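Local atomic coordinates of molybdopterin-guanine dinucleotide biosynthesis protein B (mobB) (Archaeoglobus fulgidus, PDB entry 2F1R), a protein that probably binds GTP and is thought to take part in making the guanine dinucleotide form of the molybdenum cofactor. Residues I7-S11 against E120-F124; L18-M22 against R146-I152; A34-R38 against E102-K106; D110-K116 against R128-C134. All blocks are in the same frame, centred on the assembly; numbering follows the deposited sequence.

Interaction 1 of 4, residues I7-S11 against E120-F124; sequences IVGTS and EVEHF
Val8, near the end of strand 4-9, meets the Phe124 ring through one methyl: CG2 lies 3.7 Å from Phe124 CD1, and the two side chains run past each other in opposite directions. Gly9 follows with bare backbone against the same ring. Its CA stands over one face, 3.8 Å from the ring centroid and 25° off the normal, displaced toward the rim near CZ, which makes a CH-pi contact. Its backbone angles would press a CB against the preceding carbonyl oxygen, so the backbone shape itself favours glycine. Thr10 closes the contact with both branches of its side chain. The methyl CG2 comes to the edge of the Phe124 ring, 3.8 Å from CE2, while OG1, set between the backbone N and the carbonyl carbon (chi1 61°), donates to Glu120 OE1 at 2.8 Å. The hydroxyl approaches 55° out of the carboxylate plane, so the oxygen is met from above. Glu120 OE1 also accepts from Lys117 N, and weakly from Lys116 N, which ties the carboxylate to its own loop as well as to Thr10. With alanine in place of Glu120, the Thr10 hydroxyl would probably lose its acceptor and the amide of Lys117 its side-chain partner. Gly9 belongs to a sequence pattern matching a Walker A P-loop, consistent with the P-loop NTPase clan of this family. The chemistry is therefore divided: the ring offers its face to Gly9 and its edge to the Thr10 methyl, and one charged oxygen, gripped by several donors, holds the start of the putative P-loop against the 3-10 turn at 120-123.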
loop_
_atom_site.group_PDB
_atom_site.type_symbol
_atom_site.label_atom_id
_atom_site.label_comp_id
_atom_site.label_asym_id
_atom_site.label_seq_id
_atom_site.Cartn_x
_atom_site.Cartn_y
_atom_site.Cartn_z
ATOM N N ILE A 7 18.861 7.966 -1.126
ATOM C CA ILE A 7 19.942 7.403 -1.914
ATOM C C ILE A 7 19.787 8.053 -3.284
ATOM O O ILE A 7 18.846 7.769 -4.004
ATOM C CB ILE A 7 19.884 5.832 -1.982
ATOM C CG1 ILE A 7 19.822 5.220 -0.581
ATOM C CG2 ILE A 7 21.040 5.196 -2.824
ATOM C CD1 ILE A 7 20.976 5.573 0.361
ATOM N N VAL A 8 20.705 8.956 -3.621
ATOM C CA VAL A 8 20.592 9.732 -4.813
ATOM C C VAL A 8 21.792 9.461 -5.737
ATOM O O VAL A 8 22.809 8.894 -5.303
ATOM C CB VAL A 8 20.487 11.247 -4.525
ATOM C CG1 VAL A 8 19.268 11.551 -3.579
ATOM C CG2 VAL A 8 21.822 11.800 -3.964
ATOM N N GLY A 9 21.654 9.884 -7.002
ATOM C CA GLY A 9 22.798 9.942 -7.886
ATOM C C GLY A 9 22.488 9.633 -9.346
ATOM O O GLY A 9 21.333 9.663 -9.757
ATOM N N THR A 10 23.532 9.290 -10.097
ATOM C CA THR A 10 23.450 9.233 -11.550
ATOM C C THR A 10 23.142 7.865 -12.170
ATOM O O THR A 10 22.805 7.774 -13.367
ATOM C CB THR A 10 24.742 9.804 -12.193
ATOM O OG1 THR A 10 25.858 9.007 -11.782
ATOM C CG2 THR A 10 24.936 11.287 -11.785
ATOM N N SER A 11 23.237 6.811 -11.377
ATOM C CA SER A 11 22.934 5.464 -11.880
ATOM C C SER A 11 21.691 4.853 -11.218
ATOM O O SER A 11 21.760 4.427 -10.078
ATOM C CB SER A 11 24.123 4.529 -11.646
ATOM O OG SER A 11 23.788 3.253 -12.168
ATOM N N GLU A 120 30.069 14.702 -10.708
ATOM C CA GLU A 120 28.604 14.575 -10.601
ATOM C C GLU A 120 28.078 14.880 -9.185
ATOM O O GLU A 120 26.909 15.162 -9.021
ATOM C CB GLU A 120 28.127 13.168 -11.007
ATOM C CG GLU A 120 28.484 12.758 -12.452
ATOM C CD GLU A 120 28.194 11.284 -12.814
ATOM O OE1 GLU A 120 28.261 10.339 -12.023
ATOM O OE2 GLU A 120 27.940 11.033 -13.982
ATOM N N VAL A 121 28.945 14.819 -8.172
ATOM C CA VAL A 121 28.542 15.086 -6.758
ATOM C C VAL A 121 27.899 16.463 -6.612
ATOM O O VAL A 121 26.944 16.629 -5.839
ATOM C CB VAL A 121 29.736 14.959 -5.734
ATOM C CG1 VAL A 121 29.269 15.366 -4.265
ATOM C CG2 VAL A 121 30.298 13.542 -5.734
ATOM N N GLU A 122 28.370 17.420 -7.429
ATOM C CA GLU A 122 27.951 18.824 -7.327
ATOM C C GLU A 122 26.470 19.033 -7.592
ATOM O O GLU A 122 25.924 20.046 -7.240
ATOM C CB GLU A 122 28.803 19.721 -8.244
ATOM C CG GLU A 122 30.242 19.947 -7.741
ATOM C CD GLU A 122 30.277 20.557 -6.332
ATOM O OE1 GLU A 122 29.740 21.680 -6.145
ATOM O OE2 GLU A 122 30.816 19.893 -5.401
ATOM N N HIS A 123 25.830 18.068 -8.216
ATOM C CA HIS A 123 24.430 18.166 -8.644
ATOM C C HIS A 123 23.467 17.623 -7.610
ATOM O O HIS A 123 22.261 17.619 -7.855
ATOM C CB HIS A 123 24.225 17.376 -9.929
ATOM C CG HIS A 123 24.805 18.060 -11.112
ATOM N ND1 HIS A 123 24.232 19.187 -11.662
ATOM C CD2 HIS A 123 25.954 17.837 -11.797
ATOM C CE1 HIS A 123 24.995 19.614 -12.654
ATOM N NE2 HIS A 123 26.057 18.830 -12.738
ATOM N N PHE A 124 24.011 17.157 -6.479
ATOM C CA PHE A 124 23.226 16.571 -5.400
ATOM C C PHE A 124 23.410 17.244 -4.050
ATOM O O PHE A 124 23.296 16.596 -3.034
ATOM C CB PHE A 124 23.464 15.045 -5.337
ATOM C CG PHE A 124 23.159 14.351 -6.655
ATOM C CD1 PHE A 124 21.854 14.007 -6.989
ATOM C CD2 PHE A 124 24.181 14.133 -7.600
ATOM C CE1 PHE A 124 21.563 13.415 -8.235
ATOM C CE2 PHE A 124 23.896 13.541 -8.851
ATOM C CZ PHE A 124 22.580 13.185 -9.164
#

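Interaction 2 of 4, residues L18-M22 against R146-I152; sequences LITRM and RDEVERI
Met22 and Val149 mark the closest backbone approach, with their CA atoms 5.8 Å apart where helix 12-28 passes the first turn of helix 149-160. Val149 fills the middle of the contact. Its CG1 methyl, anti to the carbonyl carbon (chi1 -50°), sits 3.3 Å from Arg21 CZ and directly over the centre of one guanidinium face, the two side chains crossing at about a right angle. A bend at chi3 (-54°) turns the end of Arg21 across this methyl and lets NH2 reach the carbonyl of Arg146. That bond is weak: NH2 to Arg146 O measures 3.0 Å, but the N-H...O angle is just 122°. Deeper in, Leu18 CD1 lies 3.8 Å from Ile152 CD1. Met22 SD meets the other branch of Ile152, 3.7 Å from CG2, so that Ile152 is held by a different atom on each of its two arms. Glu148, at the N-cap position of helix 149-160, forms a salt bridge with Arg151 through OE2 and NH1 at 2.6 Å. Beneath these residues Leu18 touches Val114, and Ile152 reaches Ile112 and Val133, so both helices meet strand 111-114 and the second also meets 129-133. Two neighbouring helices packed on one face of a parallel sheet are characteristic of the alpha/beta P-loop NTPase fold, in which helix 12-28 would follow the nucleotide-binding loop.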
loop_
_atom_site.group_PDB
_atom_site.type_symbol
_atom_site.label_atom_id
_atom_site.label_comp_id
_atom_site.label_asym_id
_atom_site.label_seq_id
_atom_site.Cartn_x
_atom_site.Cartn_y
_atom_site.Cartn_z
ATOM N N LEU A 18 22.621 -0.947 -4.565
ATOM C CA LEU A 18 23.107 -0.654 -3.243
ATOM C C LEU A 18 22.009 -0.935 -2.178
ATOM O O LEU A 18 22.307 -1.503 -1.125
ATOM C CB LEU A 18 23.534 0.820 -3.184
ATOM C CG LEU A 18 24.156 1.225 -1.860
ATOM C CD1 LEU A 18 25.460 0.496 -1.593
ATOM C CD2 LEU A 18 24.336 2.720 -1.866
ATOM N N ILE A 19 20.768 -0.487 -2.436
ATOM C CA ILE A 19 19.632 -0.671 -1.463
ATOM C C ILE A 19 19.394 -2.152 -1.164
ATOM O O ILE A 19 19.388 -2.563 0.001
ATOM C CB ILE A 19 18.327 0.084 -1.908
ATOM C CG1 ILE A 19 18.571 1.597 -1.840
ATOM C CG2 ILE A 19 17.079 -0.227 -1.009
ATOM C CD1 ILE A 19 17.502 2.409 -2.535
ATOM N N THR A 20 19.353 -2.975 -2.208
ATOM C CA THR A 20 18.987 -4.377 -2.027
ATOM C C THR A 20 20.127 -5.192 -1.389
ATOM O O THR A 20 19.875 -6.045 -0.541
ATOM C CB THR A 20 18.486 -5.038 -3.318
ATOM O OG1 THR A 20 19.565 -5.085 -4.239
ATOM C CG2 THR A 20 17.337 -4.249 -3.910
ATOM N N ARG A 21 21.373 -4.907 -1.770
ATOM C CA ARG A 21 22.529 -5.519 -1.114
ATOM C C ARG A 21 22.657 -5.104 0.339
ATOM O O ARG A 21 23.011 -5.906 1.172
ATOM C CB ARG A 21 23.829 -5.199 -1.885
ATOM C CG ARG A 21 23.964 -6.066 -3.157
ATOM C CD ARG A 21 25.370 -5.968 -3.798
ATOM N NE ARG A 21 25.685 -4.556 -4.044
ATOM C CZ ARG A 21 26.839 -4.062 -4.510
ATOM N NH1 ARG A 21 27.869 -4.868 -4.845
ATOM N NH2 ARG A 21 26.948 -2.724 -4.628
ATOM N N MET A 22 22.378 -3.841 0.665
ATOM C CA MET A 22 22.447 -3.445 2.086
ATOM C C MET A 22 21.300 -4.054 2.943
ATOM O O MET A 22 21.513 -4.430 4.106
ATOM C CB MET A 22 22.440 -1.927 2.247
ATOM C CG MET A 22 23.688 -1.179 1.722
ATOM S SD MET A 22 23.739 0.558 2.273
ATOM C CE MET A 22 22.135 1.154 1.631
ATOM N N ARG A 146 31.711 1.434 -4.527
ATOM C CA ARG A 146 30.413 0.747 -4.835
ATOM C C ARG A 146 30.233 -0.601 -4.120
ATOM O O ARG A 146 29.145 -0.936 -3.665
ATOM C CB ARG A 146 30.276 0.539 -6.367
ATOM C CG ARG A 146 29.204 1.356 -7.156
ATOM C CD ARG A 146 29.218 2.964 -7.094
ATOM N NE ARG A 146 30.361 3.662 -7.700
ATOM C CZ ARG A 146 30.556 3.934 -9.004
ATOM N NH1 ARG A 146 29.667 3.572 -9.934
ATOM N NH2 ARG A 146 31.673 4.570 -9.381
ATOM N N ASP A 147 31.331 -1.337 -3.988
ATOM C CA ASP A 147 31.384 -2.696 -3.468
ATOM C C ASP A 147 31.346 -2.838 -1.945
ATOM O O ASP A 147 31.251 -3.942 -1.415
ATOM C CB ASP A 147 32.692 -3.353 -3.987
ATOM C CG ASP A 147 33.826 -2.308 -4.334
ATOM O OD1 ASP A 147 33.631 -1.433 -5.245
ATOM O OD2 ASP A 147 34.950 -2.394 -3.728
ATOM N N GLU A 148 31.468 -1.734 -1.225
ATOM C CA GLU A 148 31.726 -1.824 0.207
ATOM C C GLU A 148 30.392 -1.819 0.996
ATOM O O GLU A 148 30.189 -1.036 1.937
ATOM C CB GLU A 148 32.638 -0.660 0.636
ATOM C CG GLU A 148 34.105 -0.739 0.175
ATOM C CD GLU A 148 34.934 0.387 0.792
ATOM O OE1 GLU A 148 34.820 1.536 0.337
ATOM O OE2 GLU A 148 35.700 0.143 1.736
ATOM N N VAL A 149 29.495 -2.713 0.606
ATOM C CA VAL A 149 28.103 -2.644 1.041
ATOM C C VAL A 149 27.960 -2.815 2.523
ATOM O O VAL A 149 27.141 -2.124 3.140
ATOM C CB VAL A 149 27.179 -3.625 0.254
ATOM C CG1 VAL A 149 27.387 -3.472 -1.261
ATOM C CG2 VAL A 149 27.368 -5.083 0.694
ATOM N N GLU A 150 28.763 -3.706 3.108
ATOM C CA GLU A 150 28.776 -3.873 4.566
ATOM C C GLU A 150 29.239 -2.613 5.310
ATOM O O GLU A 150 28.711 -2.289 6.410
ATOM C CB GLU A 150 29.632 -5.084 4.990
ATOM C CG GLU A 150 29.022 -6.450 4.634
ATOM C CD GLU A 150 29.577 -7.075 3.336
ATOM O OE1 GLU A 150 29.252 -8.260 3.054
ATOM O OE2 GLU A 150 30.330 -6.396 2.592
ATOM N N ARG A 151 30.208 -1.898 4.721
ATOM C CA ARG A 151 30.752 -0.690 5.334
ATOM C C ARG A 151 29.720 0.430 5.221
ATOM O O ARG A 151 29.595 1.254 6.133
ATOM C CB ARG A 151 32.079 -0.241 4.671
ATOM C CG ARG A 151 33.367 -1.016 5.076
ATOM C CD ARG A 151 34.668 -0.264 4.599
ATOM N NE ARG A 151 34.789 1.101 5.181
ATOM C CZ ARG A 151 35.514 2.106 4.674
ATOM N NH1 ARG A 151 36.190 1.938 3.547
ATOM N NH2 ARG A 151 35.547 3.293 5.298
ATOM N N ILE A 152 28.999 0.477 4.103
ATOM C CA ILE A 152 27.995 1.527 3.899
ATOM C C ILE A 152 26.767 1.287 4.770
ATOM O O ILE A 152 26.230 2.228 5.380
ATOM C CB ILE A 152 27.624 1.713 2.405
ATOM C CG1 ILE A 152 28.881 1.993 1.560
ATOM C CG2 ILE A 152 26.580 2.869 2.229
ATOM C CD1 ILE A 152 28.749 1.584 0.041
#

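Interaction 3 of 4, residues A34-R38 against E102-K106; sequences AVVKR and EGFSK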
loop_
_atom_site.group_PDB
_atom_site.type_symbol
_atom_site.label_atom_id
_atom_site.label_comp_id
_atom_site.label_asym_id
_atom_site.label_seq_id
_atom_site.Cartn_x
_atom_site.Cartn_y
_atom_site.Cartn_z
ATOM N N ALA A 34 11.653 0.833 5.404
ATOM C CA ALA A 34 10.803 1.057 4.219
ATOM C C ALA A 34 11.576 1.875 3.182
ATOM O O ALA A 34 12.389 2.714 3.554
ATOM C CB ALA A 34 9.523 1.743 4.583
ATOM N N VAL A 35 11.366 1.564 1.907
ATOM C CA VAL A 35 11.928 2.303 0.750
ATOM C C VAL A 35 10.824 3.044 -0.017
ATOM O O VAL A 35 9.779 2.434 -0.369
ATOM C CB VAL A 35 12.674 1.368 -0.188
ATOM C CG1 VAL A 35 13.125 2.085 -1.489
ATOM C CG2 VAL A 35 13.855 0.722 0.541
ATOM N N VAL A 36 11.023 4.350 -0.211
ATOM C CA VAL A 36 10.094 5.174 -1.007
ATOM C C VAL A 36 10.745 5.420 -2.388
ATOM O O VAL A 36 11.877 5.865 -2.465
ATOM C CB VAL A 36 9.739 6.475 -0.301
ATOM C CG1 VAL A 36 8.657 7.232 -1.065
ATOM C CG2 VAL A 36 9.222 6.187 1.096
ATOM N N LYS A 37 10.056 5.043 -3.462
ATOM C CA LYS A 37 10.572 5.260 -4.800
ATOM C C LYS A 37 9.486 5.831 -5.690
ATOM O O LYS A 37 8.316 5.665 -5.417
ATOM C CB LYS A 37 11.200 3.977 -5.385
ATOM C CG LYS A 37 10.254 2.792 -5.570
ATOM C CD LYS A 37 10.919 1.599 -6.331
ATOM C CE LYS A 37 10.910 1.752 -7.895
ATOM N NZ LYS A 37 12.134 1.107 -8.507
ATOM N N ARG A 38 9.917 6.580 -6.703
ATOM C CA ARG A 38 9.117 6.990 -7.865
ATOM C C ARG A 38 9.226 5.891 -8.908
ATOM O O ARG A 38 8.263 5.185 -9.157
ATOM C CB ARG A 38 9.690 8.274 -8.463
ATOM C CG ARG A 38 9.574 9.504 -7.560
ATOM C CD ARG A 38 8.343 10.345 -7.930
ATOM N NE ARG A 38 8.132 11.484 -7.023
ATOM C CZ ARG A 38 9.017 12.454 -6.756
ATOM N NH1 ARG A 38 10.247 12.454 -7.288
ATOM N NH2 ARG A 38 8.679 13.429 -5.907
ATOM N N GLU A 102 14.642 6.361 -2.806
ATOM C CA GLU A 102 15.438 6.130 -4.010
ATOM C C GLU A 102 15.127 7.351 -4.843
ATOM O O GLU A 102 14.010 7.537 -5.364
ATOM C CB GLU A 102 15.113 4.798 -4.677
ATOM C CG GLU A 102 15.886 4.451 -5.927
ATOM C CD GLU A 102 15.274 3.221 -6.657
ATOM O OE1 GLU A 102 14.808 3.340 -7.822
ATOM O OE2 GLU A 102 15.212 2.137 -6.048
ATOM N N GLY A 103 16.096 8.266 -4.850
ATOM C CA GLY A 103 15.864 9.560 -5.466
ATOM C C GLY A 103 15.173 10.488 -4.478
ATOM O O GLY A 103 15.553 10.509 -3.262
ATOM N N PHE A 104 14.193 11.245 -5.004
ATOM C CA PHE A 104 13.686 12.433 -4.312
ATOM C C PHE A 104 14.815 13.379 -3.877
ATOM O O PHE A 104 14.732 13.991 -2.803
ATOM C CB PHE A 104 12.868 12.036 -3.044
ATOM C CG PHE A 104 11.581 11.353 -3.348
ATOM C CD1 PHE A 104 10.379 12.064 -3.343
ATOM C CD2 PHE A 104 11.549 9.989 -3.639
ATOM C CE1 PHE A 104 9.131 11.381 -3.640
ATOM C CE2 PHE A 104 10.296 9.310 -3.930
ATOM C CZ PHE A 104 9.125 10.019 -3.933
ATOM N N SER A 105 15.841 13.530 -4.709
ATOM C CA SER A 105 16.965 14.397 -4.327
ATOM C C SER A 105 16.559 15.833 -3.956
ATOM O O SER A 105 17.104 16.452 -3.007
ATOM C CB SER A 105 18.020 14.436 -5.424
ATOM O OG SER A 105 19.071 15.267 -4.957
ATOM N N LYS A 106 15.553 16.352 -4.653
ATOM C CA LYS A 106 15.167 17.756 -4.467
ATOM C C LYS A 106 14.328 18.004 -3.226
ATOM O O LYS A 106 14.003 19.175 -2.890
ATOM C CB LYS A 106 14.527 18.338 -5.729
ATOM C CG LYS A 106 15.250 17.998 -7.048
ATOM C CD LYS A 106 16.529 18.804 -7.237
ATOM C CE LYS A 106 17.105 18.711 -8.689
ATOM N NZ LYS A 106 16.136 19.054 -9.781
HETATM O O HOH W 1 12.551 6.964 -7.370
#
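This is a mixed contact between the end of strand 33-37 and the loop that leaves its neighbour, strand 98-102: one main-chain bond, a pair of charges and an aromatic ring beneath an arginine. The bond is nearly straight, Glu102 N to Val36 O at 2.8 Å with an N-H...O angle of 168°. Two residues on from Val36, water 1 takes over, accepting from Arg38 N at 2.7 Å and donating to Glu102 O, which bridges the strands as they part. Lys37 and Glu102 run alongside each other from the same side of the sheet, and NZ of Lys37 stands 3.6 Å from OE1 of Glu102, a rather long salt bridge. The other carboxylate oxygen makes a weak hydrogen bond with Thr16, a residue of the Walker A-like pattern. These adjacent parallel strands belong to the central sheet of a P-loop NTPase fold, and the sheet runs on through Ala34 to Lys37 into a strand of the second subunit. Phe104 carries the other half. Its ring, brought round with CG anti to the carbonyl carbon (chi1 -68°), receives the Arg38 guanidinium over one face in an off-centre cation-pi contact: Arg38 CZ is 3.8 Å from the ring centroid, and the two planes are 35° apart. Arg38 CG also lies against the ring, 3.7 Å from Phe104 CZ. Val36 CG1 approaches obliquely, 3.9 Å from Phe104 CE2. Replacing Phe104 by a serine would probably open a gap beside Val36 and leave the Arg38 guanidinium without its aromatic support. Leu85 of helix 85-93 packs on both Val36 and Phe104.

Interaction 4 of 4, residues D110-K116 against R128-C134; sequences DRIVVVK and RILAVVC
Asp110, with CG anti to the carbonyl carbon (chi1 -67°), and Arg128, with CG anti to the backbone N (chi1 -161°) and a bend at chi3, extend alongside each other, bringing their charged ends together. Asp110 OD2 lies 3.5 Å from Arg128 NH1, but the oxygen stands off the guanidinium plane with no N-H aimed at it, so this salt bridge rests on charge alone. Water 2 joins the pair a second time, donating to Asp110 OD1 at 2.6 Å and accepting from Arg128 N. From here strands 111-114 and 129-133 run parallel, their axes 15° apart and 4.6 Å at closest approach. Alternating bonds join them: Arg111 N to Arg128 O, Leu130 N to Arg111 O at 2.9 Å, Val113 N to Ala131 O, Val133 N to Val113 O at 2.7 Å, and Val115 N to Val133 O. The register moves by one residue around Leu130: Arg111 pairs with Ile129, Val113 with Val132. On one face of the sheet Ile112 CG2 meets Val133 CG2 at 3.7 Å; on the other, Val113 CG2 meets Ile129 CG1 at 3.9 Å. Arg111 points to the latter face, where its guanidinium serves the loops by bonding to the carbonyl oxygens of Ser105, Lys109 and Phe124. Strand 4-9 flanks 111-114 through backbone bonds of Ile112 and Val114, while helix 149-160 packs on the Ile112 and Val133 face through Ile152, Phe155 and Ile156.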
loop_
_atom_site.group_PDB
_atom_site.type_symbol
_atom_site.label_atom_id
_atom_site.label_comp_id
_atom_site.label_asym_id
_atom_site.label_seq_id
_atom_site.Cartn_x
_atom_site.Cartn_y
_atom_site.Cartn_z
ATOM N N ASP A 110 18.902 14.513 4.177
ATOM C CA ASP A 110 20.281 13.995 4.198
ATOM C C ASP A 110 20.415 12.886 3.147
ATOM O O ASP A 110 19.463 12.145 2.984
ATOM C CB ASP A 110 20.581 13.378 5.559
ATOM C CG ASP A 110 20.613 14.433 6.680
ATOM O OD1 ASP A 110 20.433 15.639 6.365
ATOM O OD2 ASP A 110 20.786 14.023 7.846
ATOM N N ARG A 111 21.572 12.735 2.488
ATOM C CA ARG A 111 21.707 11.788 1.372
ATOM C C ARG A 111 23.052 11.115 1.302
ATOM O O ARG A 111 24.091 11.713 1.627
ATOM C CB ARG A 111 21.432 12.472 0.003
ATOM C CG ARG A 111 22.477 13.538 -0.506
ATOM C CD ARG A 111 22.103 15.005 -0.092
ATOM N NE ARG A 111 20.639 15.185 -0.093
ATOM C CZ ARG A 111 19.931 15.530 -1.151
ATOM N NH1 ARG A 111 20.528 15.805 -2.300
ATOM N NH2 ARG A 111 18.631 15.661 -1.040
ATOM N N ILE A 112 23.013 9.882 0.810
ATOM C CA ILE A 112 24.187 9.233 0.276
ATOM C C ILE A 112 24.152 9.366 -1.221
ATOM O O ILE A 112 23.122 9.060 -1.841
ATOM C CB ILE A 112 24.275 7.768 0.761
ATOM C CG1 ILE A 112 24.399 7.747 2.309
ATOM C CG2 ILE A 112 25.446 7.032 0.071
ATOM C CD1 ILE A 112 24.551 6.324 2.896
ATOM N N VAL A 113 25.261 9.857 -1.799
ATOM C CA VAL A 113 25.331 10.201 -3.230
ATOM C C VAL A 113 26.114 9.133 -3.958
ATOM O O VAL A 113 27.296 8.952 -3.642
ATOM C CB VAL A 113 26.039 11.570 -3.492
ATOM C CG1 VAL A 113 26.209 11.829 -5.039
ATOM C CG2 VAL A 113 25.271 12.705 -2.831
ATOM N N VAL A 114 25.477 8.425 -4.901
ATOM C CA VAL A 114 26.125 7.354 -5.648
ATOM C C VAL A 114 26.346 7.762 -7.101
ATOM O O VAL A 114 25.369 7.941 -7.857
ATOM C CB VAL A 114 25.313 6.048 -5.581
ATOM C CG1 VAL A 114 26.081 4.908 -6.233
ATOM C CG2 VAL A 114 24.966 5.711 -4.139
ATOM N N VAL A 115 27.612 7.962 -7.458
ATOM C CA VAL A 115 27.953 8.475 -8.778
ATOM C C VAL A 115 29.077 7.673 -9.434
ATOM O O VAL A 115 29.835 6.970 -8.777
ATOM C CB VAL A 115 28.342 9.961 -8.750
ATOM C CG1 VAL A 115 27.110 10.820 -8.466
ATOM C CG2 VAL A 115 29.472 10.250 -7.732
ATOM N N LYS A 116 29.126 7.768 -10.752
ATOM C CA LYS A 116 30.230 7.245 -11.530
ATOM C C LYS A 116 31.484 8.139 -11.503
ATOM O O LYS A 116 32.609 7.675 -11.334
ATOM C CB LYS A 116 29.777 7.081 -12.998
ATOM C CG LYS A 116 30.842 6.288 -13.811
ATOM C CD LYS A 116 30.752 4.762 -13.569
ATOM C CE LYS A 116 31.590 4.020 -14.590
ATOM N NZ LYS A 116 31.764 5.035 -15.674
ATOM N N ARG A 128 22.016 17.636 3.117
ATOM C CA ARG A 128 23.320 17.266 3.662
ATOM C C ARG A 128 23.881 15.959 3.102
ATOM O O ARG A 128 23.214 14.907 3.166
ATOM C CB ARG A 128 23.263 17.193 5.192
ATOM C CG ARG A 128 24.626 17.272 5.821
ATOM C CD ARG A 128 24.535 17.606 7.322
ATOM N NE ARG A 128 24.931 16.437 8.084
ATOM C CZ ARG A 128 24.180 15.826 8.996
ATOM N NH1 ARG A 128 22.956 16.292 9.298
ATOM N NH2 ARG A 128 24.678 14.752 9.620
ATOM N N ILE A 129 25.103 16.047 2.551
ATOM C CA ILE A 129 25.775 14.877 1.990
ATOM C C ILE A 129 26.494 14.176 3.138
ATOM O O ILE A 129 27.412 14.724 3.766
ATOM C CB ILE A 129 26.721 15.200 0.783
ATOM C CG1 ILE A 129 25.898 15.734 -0.412
ATOM C CG2 ILE A 129 27.567 13.963 0.379
ATOM C CD1 ILE A 129 26.746 16.490 -1.451
ATOM N N LEU A 130 26.073 12.941 3.376
ATOM C CA LEU A 130 26.588 12.179 4.481
ATOM C C LEU A 130 27.756 11.369 4.006
ATOM O O LEU A 130 28.720 11.121 4.783
ATOM C CB LEU A 130 25.499 11.237 5.018
ATOM C CG LEU A 130 24.259 11.886 5.644
ATOM C CD1 LEU A 130 23.383 10.870 6.241
ATOM C CD2 LEU A 130 24.651 12.953 6.669
ATOM N N ALA A 131 27.654 10.904 2.745
ATOM C CA ALA A 131 28.751 10.135 2.148
ATOM C C ALA A 131 28.573 10.019 0.661
ATOM O O ALA A 131 27.454 10.187 0.135
ATOM C CB ALA A 131 28.823 8.741 2.773
ATOM N N VAL A 132 29.674 9.719 -0.028
ATOM C CA VAL A 132 29.642 9.583 -1.456
ATOM C C VAL A 132 30.076 8.176 -1.752
ATOM O O VAL A 132 31.068 7.698 -1.161
ATOM C CB VAL A 132 30.541 10.638 -2.179
ATOM C CG1 VAL A 132 30.631 10.339 -3.700
ATOM C CG2 VAL A 132 30.026 12.133 -1.915
ATOM N N VAL A 133 29.335 7.504 -2.640
ATOM C CA VAL A 133 29.722 6.169 -3.133
ATOM C C VAL A 133 30.225 6.282 -4.587
ATOM O O VAL A 133 29.500 6.681 -5.479
ATOM C CB VAL A 133 28.595 5.173 -2.986
ATOM C CG1 VAL A 133 28.998 3.815 -3.532
ATOM C CG2 VAL A 133 28.204 5.064 -1.510
ATOM N N CYS A 134 31.492 5.945 -4.793
ATOM C CA CYS A 134 32.151 6.152 -6.072
ATOM C C CYS A 134 33.393 5.256 -6.122
ATOM O O CYS A 134 34.160 5.166 -5.152
ATOM C CB CYS A 134 32.538 7.615 -6.207
ATOM S SG CYS A 134 33.196 8.011 -7.843
HETATM O O HOH W 2 19.668 17.411 4.631
#

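Interaction 4 is the buried one, a run of main-chain bonds and branched aliphatic side chains inside the parallel sheet. Interaction 1 lies at the surface by the same strands: Val8 O bonds to Val114 N at 2.7 Å, and Phe124 O to Arg111 NH1. Interaction 3, partly buried, lies at strand 33-37, an outermost strand of the chain's sheet that the second subunit continues; Ile7 O and Gly103 N connect it to interaction 1. Interaction 2, also partly buried, joins helices instead of strands, and reaches interaction 4 where Arg146 CA meets Val133 CG1. Arginines recur in differing settings: under a valine methyl in interaction 2, over a ring in 3, beside a carboxylate in 4.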